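PDB 3KD4: putative protease from Parabacteroides distasonis ATCC 8503, which is of unknown function but may be an exported protease. Local coordinates for residues A[448-460]-A[469-483]. Residues are numbered along the deposited sequence; the frame is centred on the assembly and turned at random. Where two conformers were deposited one is given.
Sequences ISKPFGKVTRTIT and VRTIELNKQQFTPAE
Strands 453-460 and 469-474 run antiparallel with axes 4.7 Å apart, and paired N-H...O bonds join Lys454 to Glu473, Thr456 to Thr471 and Thr458 to Val469. On the face carrying these residues, Thr456 OG1 and Thr471 OG1 form a 2.5 Å hydrogen bond. Thr456 OG1 also holds a water that donates to Val469 O; Thr471 OG1 holds another that donates weakly to Lys454 O. On the reverse face Val455 CG2 packs 3.6 Å from Ile472 CG1; Ile472 also touches Trp494 of helix 481-495. The two strands form a beta hairpin within the DUF3858 region, in a mixed sheet where strand 446-450 flanks 453-462 and strand 423-433 flanks 465-474. Gly453 closes the type I turn from Lys450, its CA 3.1 Å from Glu473 O. Where the strands end, Asn475 N donates to Phe452 O at 2.8 Å. Lys476 stays extended through chi3 (chi1 -178°), which carries CD out alongside Phe452 to sit over the ring centre, 3.3 Å from the centroid, a CH-pi contact; Pro451 CB lies on the opposite face, toward the rim. With the ring of Phe452 cut back to an alanine, the Lys476 chain would probably lose the flat surface under its CD and be set free to turn. Phe479 brings its ring edge to Phe452 CB, CE2 4.0 Å away.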
ATOM      1  N   ILE A 448       2.218  29.777 -13.887  1.00 22.86           N
ATOM      2  CA  ILE A 448       3.489  29.091 -13.792  1.00 23.62           C
ATOM      3  C   ILE A 448       3.374  27.824 -14.647  1.00 24.12           C
ATOM      4  O   ILE A 448       2.478  27.000 -14.468  1.00 23.56           O
ATOM      5  CB  ILE A 448       3.895  28.794 -12.328  1.00 23.71           C
ATOM      6  CG1 ILE A 448       5.222  28.028 -12.325  1.00 24.93           C
ATOM      7  CG2 ILE A 448       2.760  28.043 -11.578  1.00 22.87           C
ATOM      8  CD1 ILE A 448       5.921  27.963 -10.987  1.00 26.53           C
ATOM      9  N   SER A 449       4.246  27.715 -15.626  1.00 25.62           N
ATOM     10  CA  SER A 449       4.175  26.641 -16.587  1.00 27.13           C
ATOM     11  C   SER A 449       5.492  25.878 -16.622  1.00 27.31           C
ATOM     12  O   SER A 449       6.567  26.471 -16.753  1.00 27.62           O
ATOM     13  CB  SER A 449       3.862  27.224 -17.956  1.00 27.07           C
ATOM     14  OG  SER A 449       3.424  26.186 -18.788  1.00 31.70           O
ATOM     15  N   LYS A 450       5.412  24.563 -16.502  1.00 27.33           N
ATOM     16  CA  LYS A 450       6.598  23.731 -16.428  1.00 28.13           C
ATOM     17  C   LYS A 450       6.384  22.565 -17.357  1.00 28.11           C
ATOM     18  O   LYS A 450       5.282  22.374 -17.875  1.00 27.97           O
ATOM     19  CB  LYS A 450       6.817  23.223 -14.988  1.00 28.15           C
ATOM     20  CG  LYS A 450       7.224  24.315 -13.988  1.00 30.17           C
ATOM     21  CD  LYS A 450       8.522  25.027 -14.318  1.00 30.98           C
ATOM     22  CE  LYS A 450       8.775  26.119 -13.302  1.00 33.37           C
ATOM     23  NZ  LYS A 450      10.004  26.901 -13.556  1.00 35.92           N
ATOM     24  N   PRO A 451       7.436  21.773 -17.577  1.00 29.18           N
ATOM     25  CA  PRO A 451       7.275  20.688 -18.543  1.00 29.30           C
ATOM     26  C   PRO A 451       6.157  19.685 -18.211  1.00 28.60           C
ATOM     27  O   PRO A 451       5.596  19.120 -19.118  1.00 28.95           O
ATOM     28  CB  PRO A 451       8.643  19.998 -18.524  1.00 29.68           C
ATOM     29  CG  PRO A 451       9.616  21.068 -18.060  1.00 28.78           C
ATOM     30  CD  PRO A 451       8.843  21.916 -17.127  1.00 29.68           C
ATOM     31  N   PHE A 452       5.809  19.496 -16.947  1.00 27.81           N
ATOM     32  CA  PHE A 452       4.861  18.430 -16.609  1.00 27.18           C
ATOM     33  C   PHE A 452       3.609  18.960 -15.925  1.00 26.26           C
ATOM     34  O   PHE A 452       2.805  18.189 -15.414  1.00 25.00           O
ATOM     35  CB  PHE A 452       5.596  17.351 -15.803  1.00 27.19           C
ATOM     36  CG  PHE A 452       6.700  16.687 -16.584  1.00 30.02           C
ATOM     37  CD1 PHE A 452       6.409  15.987 -17.774  1.00 33.72           C
ATOM     38  CD2 PHE A 452       8.032  16.809 -16.192  1.00 33.03           C
ATOM     39  CE1 PHE A 452       7.444  15.402 -18.553  1.00 33.28           C
ATOM     40  CE2 PHE A 452       9.068  16.231 -16.945  1.00 33.22           C
ATOM     41  CZ  PHE A 452       8.768  15.515 -18.123  1.00 33.48           C
ATOM     42  N   GLY A 453       3.404  20.279 -15.963  1.00 24.77           N
ATOM     43  CA  GLY A 453       2.144  20.822 -15.459  1.00 24.27           C
ATOM     44  C   GLY A 453       2.069  22.329 -15.499  1.00 23.38           C
ATOM     45  O   GLY A 453       2.945  22.981 -16.047  1.00 22.49           O
ATOM     46  N   LYS A 454       1.017  22.873 -14.895  1.00 22.69           N
ATOM     47  CA  LYS A 454       0.759  24.310 -14.971  1.00 22.54           C
ATOM     48  C   LYS A 454      -0.220  24.675 -13.877  1.00 21.75           C
ATOM     49  O   LYS A 454      -1.102  23.897 -13.560  1.00 20.98           O
ATOM     50  CB  LYS A 454       0.183  24.643 -16.366  1.00 22.93           C
ATOM     51  CG  LYS A 454      -0.220  26.101 -16.599  1.00 25.17           C
ATOM     52  CD  LYS A 454      -0.663  26.352 -18.018  1.00 27.77           C
ATOM     53  CE  LYS A 454      -2.065  25.815 -18.289  1.00 32.80           C
ATOM     54  NZ  LYS A 454      -2.558  26.236 -19.695  1.00 35.87           N
ATOM     55  N   VAL A 455      -0.033  25.851 -13.296  1.00 21.47           N
ATOM     56  CA  VAL A 455      -0.948  26.414 -12.299  1.00 21.42           C
ATOM     57  C   VAL A 455      -1.323  27.825 -12.781  1.00 21.76           C
ATOM     58  O   VAL A 455      -0.460  28.579 -13.227  1.00 22.74           O
ATOM     59  CB  VAL A 455      -0.322  26.501 -10.893  1.00 21.51           C
ATOM     60  CG1 VAL A 455      -1.215  27.284  -9.939  1.00 20.38           C
ATOM     61  CG2 VAL A 455      -0.030  25.111 -10.327  1.00 20.51           C
ATOM     62  N   THR A 456      -2.605  28.171 -12.732  1.00 22.06           N
ATOM     63  CA  THR A 456      -3.003  29.504 -13.098  1.00 22.31           C
ATOM     64  C   THR A 456      -3.944  30.095 -12.079  1.00 23.09           C
ATOM     65  O   THR A 456      -4.665  29.372 -11.370  1.00 23.23           O
ATOM     66  CB  THR A 456      -3.727  29.551 -14.468  1.00 22.82           C
ATOM     67  OG1 THR A 456      -4.997  28.923 -14.321  1.00 23.19           O
ATOM     68  CG2 THR A 456      -2.886  28.900 -15.614  1.00 20.91           C
ATOM     69  N   ARG A 457      -3.979  31.425 -12.071  1.00 22.60           N
ATOM     70  CA  ARG A 457      -4.952  32.177 -11.304  1.00 22.71           C
ATOM     71  C   ARG A 457      -5.413  33.358 -12.154  1.00 23.29           C
ATOM     72  O   ARG A 457      -4.586  34.122 -12.679  1.00 21.76           O
ATOM     73  CB  ARG A 457      -4.336  32.692 -10.010  1.00 21.87           C
ATOM     74  CG  ARG A 457      -5.326  33.376  -9.123  1.00 22.35           C
ATOM     75  CD  ARG A 457      -4.647  33.962  -7.913  1.00 22.96           C
ATOM     76  NE  ARG A 457      -4.029  35.248  -8.196  1.00 21.87           N
ATOM     77  CZ  ARG A 457      -3.421  36.008  -7.288  1.00 23.31           C
ATOM     78  NH1 ARG A 457      -3.316  35.599  -6.029  1.00 23.19           N
ATOM     79  NH2 ARG A 457      -2.932  37.199  -7.632  1.00 22.26           N
ATOM     80  N   THR A 458      -6.723  33.491 -12.313  1.00 23.45           N
ATOM     81  CA  THR A 458      -7.258  34.658 -12.991  1.00 24.06           C
ATOM     82  C   THR A 458      -8.180  35.353 -12.012  1.00 24.55           C
ATOM     83  O   THR A 458      -8.843  34.702 -11.208  1.00 24.05           O
ATOM     84  CB  THR A 458      -8.059  34.287 -14.235  1.00 24.45           C
ATOM     85  OG1 THR A 458      -9.151  33.474 -13.824  1.00 26.02           O
ATOM     86  CG2 THR A 458      -7.231  33.524 -15.214  1.00 23.98           C
ATOM     87  N   ILE A 459      -8.217  36.682 -12.073  1.00 25.23           N
ATOM     88  CA  ILE A 459      -9.043  37.475 -11.164  1.00 25.74           C
ATOM     89  C   ILE A 459      -9.808  38.441 -12.068  1.00 28.14           C
ATOM     90  O   ILE A 459      -9.186  39.229 -12.815  1.00 27.78           O
ATOM     91  CB  ILE A 459      -8.211  38.255 -10.154  1.00 25.57           C
ATOM     92  CG1 ILE A 459      -7.407  37.304  -9.246  1.00 22.31           C
ATOM     93  CG2 ILE A 459      -9.121  39.179  -9.351  1.00 23.61           C
ATOM     94  CD1 ILE A 459      -6.419  38.043  -8.278  1.00 18.15           C
ATOM     95  N   THR A 460     -11.134  38.346 -12.030  1.00 29.05           N
ATOM     96  CA  THR A 460     -11.970  39.101 -12.948  0.50 30.29           C
ATOM     97  C   THR A 460     -13.149  39.750 -12.225  1.00 30.70           C
ATOM     98  O   THR A 460     -14.088  39.078 -11.797  1.00 30.07           O
ATOM     99  CB  THR A 460     -12.495  38.218 -14.067  0.50 30.50           C
ATOM    100  OG1 THR A 460     -13.335  37.211 -13.507  0.50 32.08           O
ATOM    101  CG2 THR A 460     -11.348  37.558 -14.819  0.50 29.72           C
ATOM    102  N   VAL A 469     -10.494  32.376 -10.492  1.00 23.14           N
ATOM    103  CA  VAL A 469     -10.384  30.961 -10.915  1.00 22.38           C
ATOM    104  C   VAL A 469      -8.943  30.456 -10.724  1.00 22.01           C
ATOM    105  O   VAL A 469      -8.001  31.028 -11.261  1.00 22.30           O
ATOM    106  CB  VAL A 469     -10.845  30.737 -12.378  1.00 22.43           C
ATOM    107  CG1 VAL A 469     -10.771  29.247 -12.766  1.00 21.24           C
ATOM    108  CG2 VAL A 469     -12.259  31.292 -12.606  1.00 20.93           C
ATOM    109  N   ARG A 470      -8.782  29.402  -9.937  1.00 21.22           N
ATOM    110  CA  ARG A 470      -7.485  28.742  -9.787  1.00 21.88           C
ATOM    111  C   ARG A 470      -7.535  27.383 -10.462  1.00 22.06           C
ATOM    112  O   ARG A 470      -8.481  26.638 -10.235  1.00 22.39           O
ATOM    113  CB  ARG A 470      -7.140  28.561  -8.306  1.00 21.55           C
ATOM    114  CG  ARG A 470      -7.212  29.849  -7.471  1.00 23.50           C
ATOM    115  CD  ARG A 470      -6.702  29.580  -6.087  1.00 24.58           C
ATOM    116  NE  ARG A 470      -5.251  29.447  -6.140  1.00 26.20           N
ATOM    117  CZ  ARG A 470      -4.529  28.591  -5.431  1.00 24.26           C
ATOM    118  NH1 ARG A 470      -5.100  27.727  -4.612  1.00 24.63           N
ATOM    119  NH2 ARG A 470      -3.217  28.605  -5.564  1.00 25.78           N
ATOM    120  N   THR A 471      -6.527  27.079 -11.283  1.00 21.84           N
ATOM    121  CA  THR A 471      -6.363  25.776 -11.913  1.00 21.68           C
ATOM    122  C   THR A 471      -4.971  25.175 -11.666  1.00 22.15           C
ATOM    123  O   THR A 471      -3.958  25.910 -11.529  1.00 21.13           O
ATOM    124  CB  THR A 471      -6.588  25.848 -13.446  1.00 22.35           C
ATOM    125  OG1 THR A 471      -5.453  26.465 -14.066  1.00 22.83           O
ATOM    126  CG2 THR A 471      -7.841  26.672 -13.772  1.00 21.50           C
ATOM    127  N   ILE A 472      -4.924  23.838 -11.563  1.00 22.05           N
ATOM    128  CA  ILE A 472      -3.663  23.096 -11.570  1.00 21.58           C
ATOM    129  C   ILE A 472      -3.815  21.836 -12.393  1.00 22.22           C
ATOM    130  O   ILE A 472      -4.855  21.198 -12.318  1.00 22.68           O
ATOM    131  CB  ILE A 472      -3.153  22.776 -10.153  1.00 22.07           C
ATOM    132  CG1 ILE A 472      -1.821  21.982 -10.225  1.00 21.73           C
ATOM    133  CG2 ILE A 472      -4.234  22.068  -9.262  1.00 21.53           C
ATOM    134  CD1 ILE A 472      -1.101  21.869  -8.887  1.00 19.93           C
ATOM    135  N   GLU A 473      -2.807  21.503 -13.205  1.00 21.93           N
ATOM    136  CA  GLU A 473      -2.751  20.191 -13.826  1.00 23.35           C
ATOM    137  C   GLU A 473      -1.367  19.620 -13.594  1.00 22.02           C
ATOM    138  O   GLU A 473      -0.363  20.338 -13.713  1.00 22.28           O
ATOM    139  CB  GLU A 473      -3.069  20.243 -15.313  1.00 24.53           C
ATOM    140  CG  GLU A 473      -2.107  21.100 -16.097  1.00 30.27           C
ATOM    141  CD  GLU A 473      -2.424  21.153 -17.593  1.00 38.39           C
ATOM    142  OE1 GLU A 473      -3.626  21.226 -17.962  1.00 42.66           O
ATOM    143  OE2 GLU A 473      -1.453  21.141 -18.388  1.00 42.94           O
ATOM    144  N   LEU A 474      -1.319  18.354 -13.194  1.00 20.51           N
ATOM    145  CA  LEU A 474      -0.083  17.655 -13.057  1.00 20.24           C
ATOM    146  C   LEU A 474      -0.187  16.426 -13.968  1.00 20.25           C
ATOM    147  O   LEU A 474      -1.105  15.601 -13.828  1.00 19.57           O
ATOM    148  CB  LEU A 474       0.189  17.304 -11.587  1.00 19.15           C
ATOM    149  CG  LEU A 474       0.371  18.436 -10.580  1.00 20.74           C
ATOM    150  CD1 LEU A 474       0.577  17.867  -9.141  1.00 16.34           C
ATOM    151  CD2 LEU A 474       1.541  19.374 -10.940  1.00 20.77           C
ATOM    152  N   ASN A 475       0.743  16.330 -14.920  1.00 21.08           N
ATOM    153  CA  ASN A 475       0.646  15.367 -16.025  1.00 22.03           C
ATOM    154  C   ASN A 475       1.701  14.260 -16.038  1.00 21.57           C
ATOM    155  O   ASN A 475       1.815  13.552 -16.996  1.00 21.72           O
ATOM    156  CB  ASN A 475       0.711  16.110 -17.343  1.00 22.43           C
ATOM    157  CG  ASN A 475      -0.338  17.202 -17.449  1.00 27.98           C
ATOM    158  OD1 ASN A 475      -1.525  16.979 -17.156  1.00 33.71           O
ATOM    159  ND2 ASN A 475       0.090  18.402 -17.888  1.00 32.59           N
ATOM    160  N   LYS A 476       2.469  14.120 -14.977  1.00 22.23           N
ATOM    161  CA  LYS A 476       3.471  13.052 -14.855  1.00 22.95           C
ATOM    162  C   LYS A 476       3.388  12.593 -13.397  1.00 22.69           C
ATOM    163  O   LYS A 476       3.080  13.381 -12.522  1.00 22.07           O
ATOM    164  CB  LYS A 476       4.859  13.600 -15.215  1.00 23.27           C
ATOM    165  CG  LYS A 476       5.994  12.622 -15.173  1.00 24.96           C
ATOM    166  CD  LYS A 476       7.259  13.269 -15.762  1.00 27.25           C
ATOM    167  CE  LYS A 476       8.565  12.502 -15.509  1.00 28.92           C
ATOM    168  NZ  LYS A 476       8.450  11.009 -15.633  1.00 30.82           N
ATOM    169  N   GLN A 477       3.643  11.309 -13.152  1.00 22.62           N
ATOM    170  CA  GLN A 477       3.525  10.713 -11.834  1.00 22.72           C
ATOM    171  C   GLN A 477       4.825  10.613 -11.045  1.00 21.58           C
ATOM    172  O   GLN A 477       4.797  10.693  -9.831  1.00 20.43           O
ATOM    173  CB  GLN A 477       3.027   9.284 -11.982  1.00 23.58           C
ATOM    174  CG  GLN A 477       1.608   9.178 -12.325  1.00 27.56           C
ATOM    175  CD  GLN A 477       1.230   7.789 -12.695  1.00 30.06           C
ATOM    176  OE1 GLN A 477       0.516   7.136 -11.932  1.00 31.41           O
ATOM    177  NE2 GLN A 477       1.726   7.300 -13.879  1.00 23.55           N
ATOM    178  N   GLN A 478       5.932  10.346 -11.721  1.00 21.33           N
ATOM    179  CA  GLN A 478       7.204  10.148 -11.047  1.00 21.99           C
ATOM    180  C   GLN A 478       8.260  11.081 -11.548  1.00 22.17           C
ATOM    181  O   GLN A 478       8.376  11.321 -12.749  1.00 23.23           O
ATOM    182  CB  GLN A 478       7.727   8.735 -11.236  1.00 22.14           C
ATOM    183  CG  GLN A 478       6.816   7.659 -10.676  1.00 23.13           C
ATOM    184  CD  GLN A 478       7.428   6.269 -10.849  1.00 22.92           C
ATOM    185  OE1 GLN A 478       7.982   5.972 -11.898  1.00 25.43           O
ATOM    186  NE2 GLN A 478       7.314   5.425  -9.839  1.00 17.61           N
ATOM    187  N   PHE A 479       9.080  11.540 -10.616  1.00 21.92           N
ATOM    188  CA  PHE A 479      10.046  12.586 -10.873  1.00 21.99           C
ATOM    189  C   PHE A 479      11.386  12.229 -10.233  1.00 21.83           C
ATOM    190  O   PHE A 479      11.454  11.825  -9.063  1.00 21.48           O
ATOM    191  CB  PHE A 479       9.542  13.923 -10.305  1.00 21.93           C
ATOM    192  CG  PHE A 479       8.240  14.361 -10.861  1.00 21.41           C
ATOM    193  CD1 PHE A 479       7.040  13.883 -10.318  1.00 21.74           C
ATOM    194  CD2 PHE A 479       8.196  15.223 -11.949  1.00 21.88           C
ATOM    195  CE1 PHE A 479       5.826  14.264 -10.851  1.00 20.86           C
ATOM    196  CE2 PHE A 479       6.969  15.623 -12.509  1.00 20.24           C
ATOM    197  CZ  PHE A 479       5.780  15.159 -11.951  1.00 19.85           C
ATOM    198  N   THR A 480      12.438  12.344 -11.030  1.00 21.42           N
ATOM    199  CA  THR A 480      13.787  12.204 -10.549  1.00 21.81           C
ATOM    200  C   THR A 480      14.128  13.476  -9.783  1.00 21.23           C
ATOM    201  O   THR A 480      13.428  14.495  -9.911  1.00 19.95           O
ATOM    202  CB  THR A 480      14.776  12.125 -11.711  1.00 21.93           C
ATOM    203  OG1 THR A 480      14.642  13.321 -12.479  1.00 23.87           O
ATOM    204  CG2 THR A 480      14.505  10.898 -12.594  1.00 22.02           C
ATOM    205  N   PRO A 481      15.212  13.434  -8.992  1.00 21.30           N
ATOM    206  CA  PRO A 481      15.663  14.631  -8.291  1.00 22.11           C
ATOM    207  C   PRO A 481      15.937  15.804  -9.237  1.00 22.96           C
ATOM    208  O   PRO A 481      15.662  16.935  -8.871  1.00 23.61           O
ATOM    209  CB  PRO A 481      16.911  14.163  -7.564  1.00 22.30           C
ATOM    210  CG  PRO A 481      16.674  12.676  -7.350  1.00 21.92           C
ATOM    211  CD  PRO A 481      15.961  12.232  -8.583  1.00 21.48           C
ATOM    212  N   ALA A 482      16.399  15.529 -10.458  1.00 23.92           N
ATOM    213  CA  ALA A 482      16.602  16.576 -11.482  1.00 24.89           C
ATOM    214  C   ALA A 482      15.294  17.245 -11.908  1.00 25.33           C
ATOM    215  O   ALA A 482      15.291  18.415 -12.284  1.00 27.08           O
ATOM    216  CB  ALA A 482      17.318  16.000 -12.703  1.00 24.59           C
ATOM    217  N   GLU A 483      14.185  16.517 -11.828  1.00 25.57           N
ATOM    218  CA  GLU A 483      12.884  17.009 -12.255  1.00 25.17           C
ATOM    219  C   GLU A 483      12.088  17.565 -11.090  1.00 24.92           C
ATOM    220  O   GLU A 483      11.064  18.188 -11.295  1.00 24.59           O
ATOM    221  CB  GLU A 483      12.065  15.867 -12.874  1.00 26.10           C
ATOM    222  CG  GLU A 483      12.478  15.447 -14.273  1.00 26.99           C
ATOM    223  CD  GLU A 483      11.914  14.089 -14.704  1.00 30.49           C
ATOM    224  OE1 GLU A 483      11.571  13.232 -13.856  1.00 29.90           O
ATOM    225  OE2 GLU A 483      11.841  13.871 -15.931  1.00 34.43           O
TER
HETATM  226  O   HOH W   1      -3.452  24.899 -14.842  1.00 27.73           O
HETATM  227  O   HOH W   2      -7.211  30.232 -13.796  1.00 26.82           O